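Local coordinates for nucleotidyltransferase-like protein (PDB 3C18) that is of unproven function but probably acts as a nucleotidyltransferase-like protein, joining such a domain to a substrate-binding-like helical domain and a helix-turn-helix domain, at residues Pro17-Ile22 against Leu42-Arg47; Glu52-His57 against Leu67-Glu72; Tyr226-Met231 against Gly267-Ser272; Asp235-Met240 against Thr285-Val290. All blocks are in the same frame, centred on the assembly; numbering follows the deposited sequence. Where two conformers were deposited one is given.

Contact 1: residues Pro17-Ile22 against Leu42-Arg47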
# COMPACT_ATOMS: atom_id res chain seq x y z
N PRO A 17 8.48 -6.62 -31.90
CA PRO A 17 7.31 -7.45 -32.07
C PRO A 17 6.44 -7.64 -30.85
O PRO A 17 5.29 -7.99 -31.01
CB PRO A 17 7.90 -8.80 -32.48
CG PRO A 17 9.17 -8.46 -33.12
CD PRO A 17 9.71 -7.30 -32.36
N GLU A 18 6.99 -7.42 -29.66
CA GLU A 18 6.31 -7.72 -28.38
C GLU A 18 5.43 -6.59 -27.95
O GLU A 18 4.62 -6.72 -27.02
CB GLU A 18 7.30 -8.03 -27.26
CG GLU A 18 8.23 -9.17 -27.57
CD GLU A 18 7.52 -10.50 -27.71
OE1 GLU A 18 6.26 -10.55 -27.67
OE2 GLU A 18 8.24 -11.51 -27.88
N THR A 19 5.59 -5.49 -28.65
CA THR A 19 4.81 -4.29 -28.37
C THR A 19 3.37 -4.49 -28.81
O THR A 19 3.13 -4.86 -29.94
CB THR A 19 5.41 -3.09 -29.09
OG1 THR A 19 6.76 -2.91 -28.65
CG2 THR A 19 4.60 -1.85 -28.82
N GLN A 20 2.42 -4.27 -27.89
CA GLN A 20 0.99 -4.52 -28.16
C GLN A 20 0.24 -3.23 -28.45
O GLN A 20 -0.78 -3.20 -29.13
CB GLN A 20 0.31 -5.23 -26.98
CG GLN A 20 1.03 -6.49 -26.55
CD GLN A 20 1.10 -7.49 -27.67
OE1 GLN A 20 0.09 -7.87 -28.22
NE2 GLN A 20 2.31 -7.92 -28.03
N GLY A 21 0.77 -2.14 -27.94
CA GLY A 21 0.11 -0.85 -28.13
C GLY A 21 0.90 0.34 -27.68
O GLY A 21 1.79 0.24 -26.84
N ILE A 22 0.59 1.46 -28.31
CA ILE A 22 1.17 2.74 -27.97
C ILE A 22 0.10 3.79 -27.99
O ILE A 22 -0.63 3.96 -28.96
CB ILE A 22 2.33 3.14 -28.91
CG1 ILE A 22 3.37 2.02 -29.01
CG2 ILE A 22 2.97 4.43 -28.44
CD1 ILE A 22 4.41 2.33 -30.05
N LEU A 42 3.68 9.10 -23.50
CA LEU A 42 3.51 7.94 -24.33
C LEU A 42 3.45 6.73 -23.43
O LEU A 42 4.29 6.54 -22.57
CB LEU A 42 4.68 7.78 -25.29
CG LEU A 42 4.82 8.72 -26.47
CD1 LEU A 42 6.17 8.51 -27.15
CD2 LEU A 42 3.67 8.52 -27.46
N LEU A 43 2.46 5.89 -23.68
CA LEU A 43 2.29 4.65 -22.95
C LEU A 43 2.46 3.50 -23.89
O LEU A 43 1.69 3.31 -24.83
CB LEU A 43 0.91 4.58 -22.28
CG LEU A 43 0.54 3.22 -21.66
CD1 LEU A 43 1.38 2.97 -20.38
CD2 LEU A 43 -0.96 3.15 -21.37
N VAL A 44 3.52 2.75 -23.65
CA VAL A 44 3.89 1.61 -24.48
C VAL A 44 3.58 0.34 -23.72
O VAL A 44 4.12 0.12 -22.65
CB VAL A 44 5.43 1.64 -24.84
CG1 VAL A 44 5.80 0.50 -25.73
CG2 VAL A 44 5.80 3.00 -25.51
N ILE A 45 2.67 -0.47 -24.25
CA ILE A 45 2.35 -1.77 -23.65
C ILE A 45 3.07 -2.87 -24.41
O ILE A 45 2.98 -2.98 -25.64
CB ILE A 45 0.86 -2.06 -23.56
CG1 ILE A 45 0.15 -0.93 -22.81
CG2 ILE A 45 0.64 -3.37 -22.73
CD1 ILE A 45 -0.23 0.25 -23.69
N THR A 46 3.75 -3.70 -23.64
CA THR A 46 4.67 -4.67 -24.16
C THR A 46 4.66 -6.00 -23.42
O THR A 46 4.29 -6.08 -22.24
CB THR A 46 6.10 -4.04 -24.07
OG1 THR A 46 7.04 -4.87 -24.74
CG2 THR A 46 6.52 -3.86 -22.66
N ARG A 47 5.05 -7.05 -24.14
CA ARG A 47 5.21 -8.38 -23.57
C ARG A 47 6.67 -8.70 -23.42
O ARG A 47 7.05 -9.82 -23.12
CB ARG A 47 4.55 -9.44 -24.42
CG ARG A 47 3.08 -9.37 -24.41
CD ARG A 47 2.47 -10.44 -25.28
NE ARG A 47 1.05 -10.21 -25.40
CZ ARG A 47 0.25 -10.85 -26.24
NH1 ARG A 47 0.74 -11.78 -27.05
NH2 ARG A 47 -1.05 -10.56 -26.28
O HOH W 1 8.05 -2.85 -26.24
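Gln20 folds back along its own strand, with CG anti to the carbonyl carbon (chi1 -53°) and a second bend at chi2 of -60°, whereas Arg47 runs extended from CG to NE; the two side chains cross at about a right angle. The carboxamide thereby lies flat against the guanidinium, the planes only 7° apart, and Gln20 OE1 sits over one face of the Arg47 group, 3.5 Å from NH2. The same fold turns Gln20 NE2 onto Glu18 O at 2.8 Å. That oxygen also takes the Arg47 N-H at 2.9 Å, and the two donors reach it from opposite faces of its carbonyl plane. Beyond this end the antiparallel strands 19-26 and 40-46 are interrupted by a classic beta bulge: Gln20 and Gly21 both face Ile45, whose O accepts from Gln20 N at 2.7 Å and weakly from Gly21 N. Ile45 N returns a bond to Gly21 O at 2.8 Å. On the other face Thr19 CG2 meets Val44 CG1, and one water bridges Thr19 OG1 and Thr46 OG1, which also bond to Tyr13 O and Asp48 N. Shortened to an alanine here, Gln20 would probably leave Glu18 O with one grip fewer and the Arg47 guanidinium without the amide that lies against it. Since Arg47 NE forms a salt bridge to Glu72, the stacked amide is likely to steady a charged group already oriented by its carboxylate partner, where strand 40-46 ends in the sheet of the nucleotidyltransferase-like domain.

Contact 2: residues Glu52-His57 against Leu67-Glu72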
# COMPACT_ATOMS: atom_id res chain seq x y z
N GLU A 52 8.66 -4.86 -16.34
CA GLU A 52 7.57 -4.79 -15.40
C GLU A 52 6.90 -3.43 -15.68
O GLU A 52 5.83 -3.32 -16.29
CB GLU A 52 8.12 -4.85 -13.99
CG GLU A 52 7.18 -5.50 -12.98
CD GLU A 52 7.37 -7.03 -12.93
OE1 GLU A 52 8.50 -7.48 -12.61
OE2 GLU A 52 6.38 -7.78 -13.19
N TRP A 53 7.53 -2.38 -15.15
CA TRP A 53 7.15 -1.01 -15.50
C TRP A 53 8.35 -0.09 -15.34
O TRP A 53 9.05 -0.12 -14.33
CB TRP A 53 6.00 -0.54 -14.60
CG TRP A 53 5.86 0.94 -14.55
CD1 TRP A 53 5.39 1.76 -15.54
CD2 TRP A 53 6.19 1.80 -13.46
NE1 TRP A 53 5.43 3.07 -15.14
CE2 TRP A 53 5.92 3.13 -13.87
CE3 TRP A 53 6.69 1.58 -12.18
CZ2 TRP A 53 6.12 4.23 -13.05
CZ3 TRP A 53 6.90 2.67 -11.37
CH2 TRP A 53 6.59 3.99 -11.79
N THR A 54 8.59 0.72 -16.35
CA THR A 54 9.70 1.69 -16.31
C THR A 54 9.34 2.96 -17.04
O THR A 54 8.29 3.06 -17.68
CB THR A 54 11.08 1.11 -16.80
OG1 THR A 54 12.15 2.04 -16.47
CG2 THR A 54 11.06 0.79 -18.30
N VAL A 55 10.20 3.96 -16.87
CA VAL A 55 9.98 5.31 -17.45
C VAL A 55 11.26 5.85 -18.07
O VAL A 55 12.36 5.64 -17.57
CB VAL A 55 9.48 6.30 -16.44
CG1 VAL A 55 9.23 7.68 -17.11
CG2 VAL A 55 8.25 5.78 -15.71
N LYS A 56 11.08 6.55 -19.17
CA LYS A 56 12.15 7.21 -19.92
C LYS A 56 11.67 8.63 -20.24
O LYS A 56 10.50 8.85 -20.47
CB LYS A 56 12.43 6.45 -21.22
CG LYS A 56 12.64 4.95 -21.02
CD LYS A 56 12.99 4.25 -22.33
CE LYS A 56 13.00 2.71 -22.18
NZ LYS A 56 13.69 1.93 -23.28
N HIS A 57 12.58 9.59 -20.19
CA HIS A 57 12.30 11.03 -20.46
C HIS A 57 13.14 11.57 -21.60
O HIS A 57 14.35 11.46 -21.60
CB HIS A 57 12.59 11.91 -19.24
CG HIS A 57 11.59 11.80 -18.14
ND1 HIS A 57 11.79 12.33 -16.89
CD2 HIS A 57 10.39 11.16 -18.10
CE1 HIS A 57 10.74 12.06 -16.13
NE2 HIS A 57 9.87 11.37 -16.84
N LEU A 67 7.91 8.65 -21.43
CA LEU A 67 7.52 7.34 -21.91
C LEU A 67 7.40 6.32 -20.76
O LEU A 67 8.38 6.01 -20.06
CB LEU A 67 8.50 6.88 -22.97
CG LEU A 67 8.10 5.68 -23.81
CD1 LEU A 67 8.68 5.76 -25.18
CD2 LEU A 67 8.54 4.41 -23.10
N HIS A 68 6.18 5.84 -20.60
CA HIS A 68 5.86 4.74 -19.69
C HIS A 68 5.81 3.41 -20.44
O HIS A 68 5.02 3.23 -21.34
CB HIS A 68 4.57 5.01 -18.92
CG HIS A 68 4.72 6.04 -17.84
ND1 HIS A 68 4.51 5.77 -16.51
CD2 HIS A 68 5.11 7.34 -17.90
CE1 HIS A 68 4.73 6.87 -15.79
NE2 HIS A 68 5.11 7.83 -16.61
N LEU A 69 6.72 2.53 -20.05
CA LEU A 69 6.86 1.19 -20.62
C LEU A 69 6.33 0.23 -19.56
O LEU A 69 6.88 0.17 -18.46
CB LEU A 69 8.34 0.87 -20.92
CG LEU A 69 8.60 -0.41 -21.73
CD1 LEU A 69 7.91 -0.38 -23.08
CD2 LEU A 69 10.08 -0.64 -21.90
N VAL A 70 5.22 -0.44 -19.89
CA VAL A 70 4.54 -1.33 -18.94
C VAL A 70 4.24 -2.68 -19.56
O VAL A 70 3.83 -2.76 -20.69
CB VAL A 70 3.21 -0.73 -18.50
CG1 VAL A 70 2.54 -1.60 -17.46
CG2 VAL A 70 3.45 0.68 -17.95
N HIS A 71 4.44 -3.73 -18.79
CA HIS A 71 4.11 -5.09 -19.28
C HIS A 71 2.60 -5.26 -19.28
O HIS A 71 1.92 -4.80 -18.37
CB HIS A 71 4.75 -6.16 -18.39
CG HIS A 71 4.75 -7.52 -19.01
ND1 HIS A 71 3.60 -8.27 -19.12
CD2 HIS A 71 5.73 -8.23 -19.60
CE1 HIS A 71 3.88 -9.41 -19.73
NE2 HIS A 71 5.17 -9.42 -20.02
N GLU A 72 2.11 -5.93 -20.30
CA GLU A 72 0.67 -6.16 -20.49
C GLU A 72 -0.01 -6.76 -19.26
O GLU A 72 -1.17 -6.48 -19.01
CB GLU A 72 0.43 -7.07 -21.70
CG GLU A 72 -1.03 -7.31 -21.99
CD GLU A 72 -1.26 -8.19 -23.21
OE1 GLU A 72 -0.29 -8.47 -23.93
OE2 GLU A 72 -2.41 -8.59 -23.46
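Trp53 and His68 lie side by side on one face of the hairpin, joined by a nearly straight bond from Trp53 NE1 to His68 ND1 (3.2 Å, 169° at the hydrogen). The acceptor lies in the plane of the indole, but the indole nitrogen stands 34° out of the imidazole plane, and the rings meet rim to rim. Val55 CG2 covers one imidazole face, 3.8 Å from the ring centroid, in a CH-pi contact. Next to NE1 on the same ring, Trp53 CD1 has Val70 CG2 at its edge, though how closely is doubtful because Val70 has a second conformer. Across the sheet from these groups, Thr54 CG2 packs on Leu69 CB at 3.8 Å.

The backbone ladder of the antiparallel hairpin 53-60/63-71 fixes this register. Thr54 and Leu69 form one hydrogen-bonded pair, Lys56 and Leu67 the next, and His71 N closes the end on Glu52 O at 2.9 Å. Farther out, His68 NE2 bonds to Asp36 OD2, and Trp78 and Trp90 meet Trp53 and His68 edge-to-face. Thr54 OG1 bonds to Glu245 of the second subunit, placing the outermost strand at the dimer interface.

With ND1 accepting from the indole and NE2 directed to a carboxylate, the imidazole is gripped at both nitrogens. This pattern is consistent with a proton on NE2, and it probably prevents the ring from flipping.

Contact 3: residues Tyr226-Met231 against Gly267-Ser272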
# COMPACT_ATOMS: atom_id res chain seq x y z
N TYR A 226 -16.74 -12.70 -2.65
CA TYR A 226 -15.66 -13.24 -3.51
C TYR A 226 -15.00 -14.44 -2.86
O TYR A 226 -14.77 -15.45 -3.49
CB TYR A 226 -14.64 -12.16 -3.81
CG TYR A 226 -13.51 -12.61 -4.72
CD1 TYR A 226 -13.62 -12.50 -6.10
CD2 TYR A 226 -12.36 -13.11 -4.21
CE1 TYR A 226 -12.60 -12.88 -6.92
CE2 TYR A 226 -11.33 -13.52 -5.04
CZ TYR A 226 -11.46 -13.39 -6.38
OH TYR A 226 -10.44 -13.79 -7.19
N LEU A 227 -14.73 -14.33 -1.58
CA LEU A 227 -14.08 -15.41 -0.82
C LEU A 227 -15.01 -16.62 -0.80
O LEU A 227 -14.65 -17.71 -1.22
CB LEU A 227 -13.76 -14.94 0.62
CG LEU A 227 -13.12 -15.95 1.58
CD1 LEU A 227 -11.74 -16.43 0.99
CD2 LEU A 227 -12.90 -15.34 2.98
N PHE A 228 -16.26 -16.40 -0.45
CA PHE A 228 -17.22 -17.53 -0.31
C PHE A 228 -17.41 -18.29 -1.61
O PHE A 228 -17.45 -19.51 -1.65
CB PHE A 228 -18.58 -17.07 0.19
CG PHE A 228 -18.51 -16.33 1.49
CD1 PHE A 228 -17.53 -16.63 2.40
CD2 PHE A 228 -19.49 -15.41 1.81
CE1 PHE A 228 -17.48 -15.99 3.61
CE2 PHE A 228 -19.42 -14.73 3.02
CZ PHE A 228 -18.41 -15.03 3.91
N GLU A 229 -17.43 -17.55 -2.70
CA GLU A 229 -17.64 -18.14 -4.02
C GLU A 229 -16.44 -19.01 -4.37
O GLU A 229 -16.60 -20.10 -4.91
CB GLU A 229 -17.81 -17.09 -5.10
CG GLU A 229 -18.05 -17.64 -6.51
N VAL A 230 -15.24 -18.53 -4.08
CA VAL A 230 -14.03 -19.33 -4.36
C VAL A 230 -14.07 -20.59 -3.49
O VAL A 230 -13.75 -21.70 -3.93
CB VAL A 230 -12.72 -18.54 -4.12
CG1 VAL A 230 -11.50 -19.50 -4.02
CG2 VAL A 230 -12.53 -17.54 -5.21
N MSE A 231 -14.49 -20.42 -2.24
CA MSE A 231 -14.49 -21.55 -1.29
C MSE A 231 -15.47 -22.63 -1.68
O MSE A 231 -15.21 -23.83 -1.53
CB MSE A 231 -14.74 -21.07 0.12
CG MSE A 231 -13.56 -20.41 0.72
SE MSE A 231 -13.85 -19.68 2.50
CE MSE A 231 -13.64 -21.31 3.53
N GLY A 267 -20.79 -15.92 11.78
CA GLY A 267 -21.51 -17.15 11.48
C GLY A 267 -21.52 -17.54 10.03
O GLY A 267 -22.26 -18.42 9.65
N LEU A 268 -20.65 -16.94 9.22
CA LEU A 268 -20.65 -17.22 7.76
C LEU A 268 -19.63 -18.27 7.33
O LEU A 268 -19.65 -18.79 6.23
CB LEU A 268 -20.37 -15.93 7.01
CG LEU A 268 -21.50 -14.89 7.14
CD1 LEU A 268 -21.06 -13.56 6.53
CD2 LEU A 268 -22.74 -15.44 6.46
N ILE A 269 -18.71 -18.55 8.24
CA ILE A 269 -17.69 -19.57 8.03
C ILE A 269 -17.68 -20.45 9.25
O ILE A 269 -17.82 -19.99 10.39
CB ILE A 269 -16.27 -18.99 7.75
CG1 ILE A 269 -16.12 -18.56 6.30
CG2 ILE A 269 -15.20 -20.05 8.00
CD1 ILE A 269 -14.80 -17.85 6.00
N ARG A 270 -17.56 -21.74 9.00
CA ARG A 270 -17.53 -22.75 10.05
C ARG A 270 -16.13 -23.28 10.28
O ARG A 270 -15.52 -23.77 9.40
CB ARG A 270 -18.45 -23.94 9.68
CG ARG A 270 -18.52 -25.04 10.76
CD ARG A 270 -19.69 -26.02 10.52
NE ARG A 270 -19.89 -26.25 9.09
CZ ARG A 270 -20.96 -25.84 8.40
NH1 ARG A 270 -21.95 -25.21 9.03
NH2 ARG A 270 -21.03 -26.07 7.10
N ILE A 271 -15.68 -23.19 11.51
CA ILE A 271 -14.35 -23.70 11.91
C ILE A 271 -14.42 -25.09 12.52
O ILE A 271 -15.24 -25.39 13.38
CB ILE A 271 -13.62 -22.69 12.88
CG1 ILE A 271 -12.19 -23.14 13.12
CG2 ILE A 271 -14.34 -22.57 14.19
CD1 ILE A 271 -11.34 -22.13 13.85
N SER A 272 -13.55 -25.97 12.03
CA SER A 272 -13.42 -27.29 12.55
C SER A 272 -11.98 -27.75 12.55
O SER A 272 -11.09 -27.06 12.16
CB SER A 272 -14.27 -28.29 11.75
OG SER A 272 -13.88 -28.31 10.39
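Phe228 carries most of the apolar contact, setting the far end of its ring against Leu268 and Ile269. Its CZ lies 3.8 Å from Leu268 CB and 4.0 Å from Leu268 CD1, the two side chains crossing at about a right angle, while CE1 is 4.0 Å from Ile269 CG1. Both partners approach the ring obliquely. A chi1 of -57° leans Phe228 from the helix toward the start of the strand. Leu227 adds a looser touch, its CD2 4.4 Å from Ile269 CD1.

Ile269 is a partner of all three helix residues that reach the strand. Its own chain is extended (chi2 174°), which carries CD1 out to the selenium of Met231, a selenomethionine, at 4.1 Å; these two side chains also meet nearly at right angles.

The helix 220-231 and the edge strand 269-275 belong to the helix-turn-helix domain, and the topology of three helices with a small antiparallel sheet is consistent with a winged-helix arrangement, in which this helix packs against the strand that follows helix 253-265. A serine at Phe228 would probably open a gap between helix 220-231 and the Leu268-Ile269 pair and leave Phe263 without the aromatic mate it meets edge-to-face.

Main-chain interactions shape the partners from within each segment. Gly267 has positive phi and ends the preceding helix in a Schellman motif, after which Leu268 turns toward Phe228 and the strand begins. On the helix side, Met231 N bonds to Leu227 O at 2.9 Å.

Contact 4: residues Asp235-Met240 against Thr285-Val290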
# COMPACT_ATOMS: atom_id res chain seq x y z
N ASP A 235 -16.34 -28.96 -2.27
CA ASP A 235 -17.44 -29.39 -1.43
C ASP A 235 -17.03 -29.82 -0.05
O ASP A 235 -17.78 -30.47 0.66
CB ASP A 235 -18.21 -30.50 -2.13
CG ASP A 235 -19.70 -30.43 -1.84
OD1 ASP A 235 -20.16 -29.34 -1.39
OD2 ASP A 235 -20.40 -31.45 -2.06
N ARG A 236 -15.86 -29.38 0.38
CA ARG A 236 -15.32 -29.77 1.69
C ARG A 236 -14.51 -28.64 2.26
O ARG A 236 -14.24 -27.67 1.60
CB ARG A 236 -14.45 -31.01 1.50
CG ARG A 236 -13.32 -30.72 0.64
CD ARG A 236 -12.54 -31.94 0.27
NE ARG A 236 -11.55 -31.55 -0.74
CZ ARG A 236 -11.86 -31.40 -2.03
NH1 ARG A 236 -13.10 -31.62 -2.46
NH2 ARG A 236 -10.94 -31.01 -2.87
N PRO A 237 -14.14 -28.74 3.51
CA PRO A 237 -13.46 -27.60 4.11
C PRO A 237 -12.08 -27.42 3.56
O PRO A 237 -11.53 -28.31 2.94
CB PRO A 237 -13.42 -27.98 5.58
CG PRO A 237 -14.49 -28.97 5.75
CD PRO A 237 -14.53 -29.74 4.49
N TRP A 238 -11.54 -26.23 3.81
CA TRP A 238 -10.22 -25.83 3.39
C TRP A 238 -9.32 -25.68 4.58
O TRP A 238 -9.76 -25.18 5.63
CB TRP A 238 -10.26 -24.46 2.78
CG TRP A 238 -11.04 -24.32 1.53
CD1 TRP A 238 -12.39 -24.37 1.40
CD2 TRP A 238 -10.52 -23.99 0.25
NE1 TRP A 238 -12.73 -24.13 0.09
CE2 TRP A 238 -11.60 -23.93 -0.64
CE3 TRP A 238 -9.24 -23.78 -0.24
CZ2 TRP A 238 -11.45 -23.60 -1.97
CZ3 TRP A 238 -9.09 -23.48 -1.58
CH2 TRP A 238 -10.19 -23.39 -2.43
N THR A 239 -8.05 -26.06 4.42
CA THR A 239 -7.07 -25.70 5.46
C THR A 239 -6.66 -24.24 5.17
O THR A 239 -6.83 -23.75 4.08
CB THR A 239 -5.82 -26.58 5.42
OG1 THR A 239 -5.15 -26.38 4.17
CG2 THR A 239 -6.16 -28.03 5.57
N MSE A 240 -6.08 -23.55 6.14
CA MSE A 240 -5.59 -22.19 5.92
C MSE A 240 -4.56 -22.19 4.83
O MSE A 240 -4.56 -21.35 3.95
CB MSE A 240 -4.97 -21.61 7.20
CG MSE A 240 -4.40 -20.21 7.06
SE MSE A 240 -5.66 -18.91 6.29
CE MSE A 240 -7.03 -18.76 7.66
N THR A 285 -9.71 -26.29 9.78
CA THR A 285 -10.38 -26.25 8.48
C THR A 285 -11.58 -25.32 8.53
O THR A 285 -12.13 -25.04 9.62
CB THR A 285 -10.80 -27.67 7.98
OG1 THR A 285 -11.83 -28.19 8.81
CG2 THR A 285 -9.63 -28.63 8.02
N TYR A 286 -11.86 -24.76 7.38
CA TYR A 286 -12.84 -23.68 7.22
C TYR A 286 -13.76 -23.96 6.07
O TYR A 286 -13.35 -24.45 5.00
CB TYR A 286 -12.13 -22.37 6.95
CG TYR A 286 -11.08 -22.04 7.98
CD1 TYR A 286 -11.42 -21.51 9.19
CD2 TYR A 286 -9.75 -22.34 7.75
CE1 TYR A 286 -10.46 -21.22 10.13
CE2 TYR A 286 -8.78 -22.04 8.70
CZ TYR A 286 -9.15 -21.46 9.90
OH TYR A 286 -8.23 -21.16 10.88
N GLU A 287 -15.03 -23.65 6.29
CA GLU A 287 -16.03 -23.93 5.27
C GLU A 287 -17.13 -22.86 5.29
O GLU A 287 -17.58 -22.52 6.36
CB GLU A 287 -16.67 -25.29 5.54
CG GLU A 287 -17.39 -25.91 4.35
CD GLU A 287 -17.91 -27.32 4.66
OE1 GLU A 287 -18.00 -27.66 5.86
OE2 GLU A 287 -18.19 -28.06 3.68
N PRO A 288 -17.55 -22.36 4.13
CA PRO A 288 -18.65 -21.41 4.18
C PRO A 288 -19.94 -22.10 4.60
O PRO A 288 -20.24 -23.22 4.18
CB PRO A 288 -18.76 -20.88 2.74
CG PRO A 288 -17.69 -21.57 1.95
CD PRO A 288 -17.22 -22.76 2.75
N VAL A 289 -20.65 -21.41 5.47
CA VAL A 289 -21.93 -21.88 5.99
C VAL A 289 -23.04 -21.59 4.99
O VAL A 289 -23.00 -20.60 4.22
CB VAL A 289 -22.26 -21.23 7.35
CG1 VAL A 289 -23.69 -21.51 7.76
CG2 VAL A 289 -21.31 -21.75 8.40
N VAL A 290 -24.04 -22.45 5.02
CA VAL A 290 -25.23 -22.33 4.17
C VAL A 290 -24.93 -22.91 2.80
O VAL A 290 -25.39 -24.00 2.47
CB VAL A 290 -25.68 -20.86 3.98
OXT VAL A 290 -24.21 -22.27 2.02
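Trp238 and Tyr286 form an antiparallel hydrogen-bonded pair, Trp238 N giving to Tyr286 O and Tyr286 N to Trp238 O, both at 2.8 Å, the first bond straighter (168°) than the second (148°). The Tyr286 carbonyl oxygen also lies at the edge of the indole, near its plane, 3.7 Å from Trp238 CD1. In return the Tyr286 ring runs past the Trp238 carbonyl, its CD2 3.5 Å from that oxygen. Farther along the ring, the selenomethionine Met240 curls round through bends at chi2 and chi3 and brings its methyl CE to 3.9 Å from Tyr286 CE2, at an oblique angle.

Pro237 packs beside the pair. Its CB touches Thr285 CB at 3.6 Å, and its CG is 3.7 Å from Glu287 OE1, where the extended glutamate chain crosses the pyrrolidine ring obliquely.

The polar ends find partners around the contact: Trp238 NE1 bonds to Met231 O at the end of helix 220-231, Thr285 OG1 to Ser272 OG, and Tyr286 OH to His57 of the second subunit. Strand 281-288 is the middle strand of a three-stranded antiparallel sheet in the helix-turn-helix domain, consistent with the wing of a winged helix; it is flanked by the short, weakly bonded strand 238-239 and by 269-275, while Tyr286 also packs on Val260 and Ile264 of helix 253-265.

Contacts 1 and 2 are parts of one sheet: strands 40-46 and 63-71 run as neighbours, the centres of the two contacts are 9 Å apart, and the Arg47 NE to Glu72 OE1 salt bridge (2.7 Å) ties them together. Contacts 3 and 4 likewise share the small sheet of the helix-turn-helix domain, centres 6 Å apart, with Arg270 N probably bonded to Glu287 O at 2.8 Å. The two pairs are far apart within one chain, contacts 2 and 4 having centres about 42 Å from each other. In the dimer, contact 2 of one subunit meets contact 4 of the other, His57 bonding to Tyr286 of the second subunit. A glycerol, probably from crystallisation, lies about 4 Å from the Met240 side chain in contact 4.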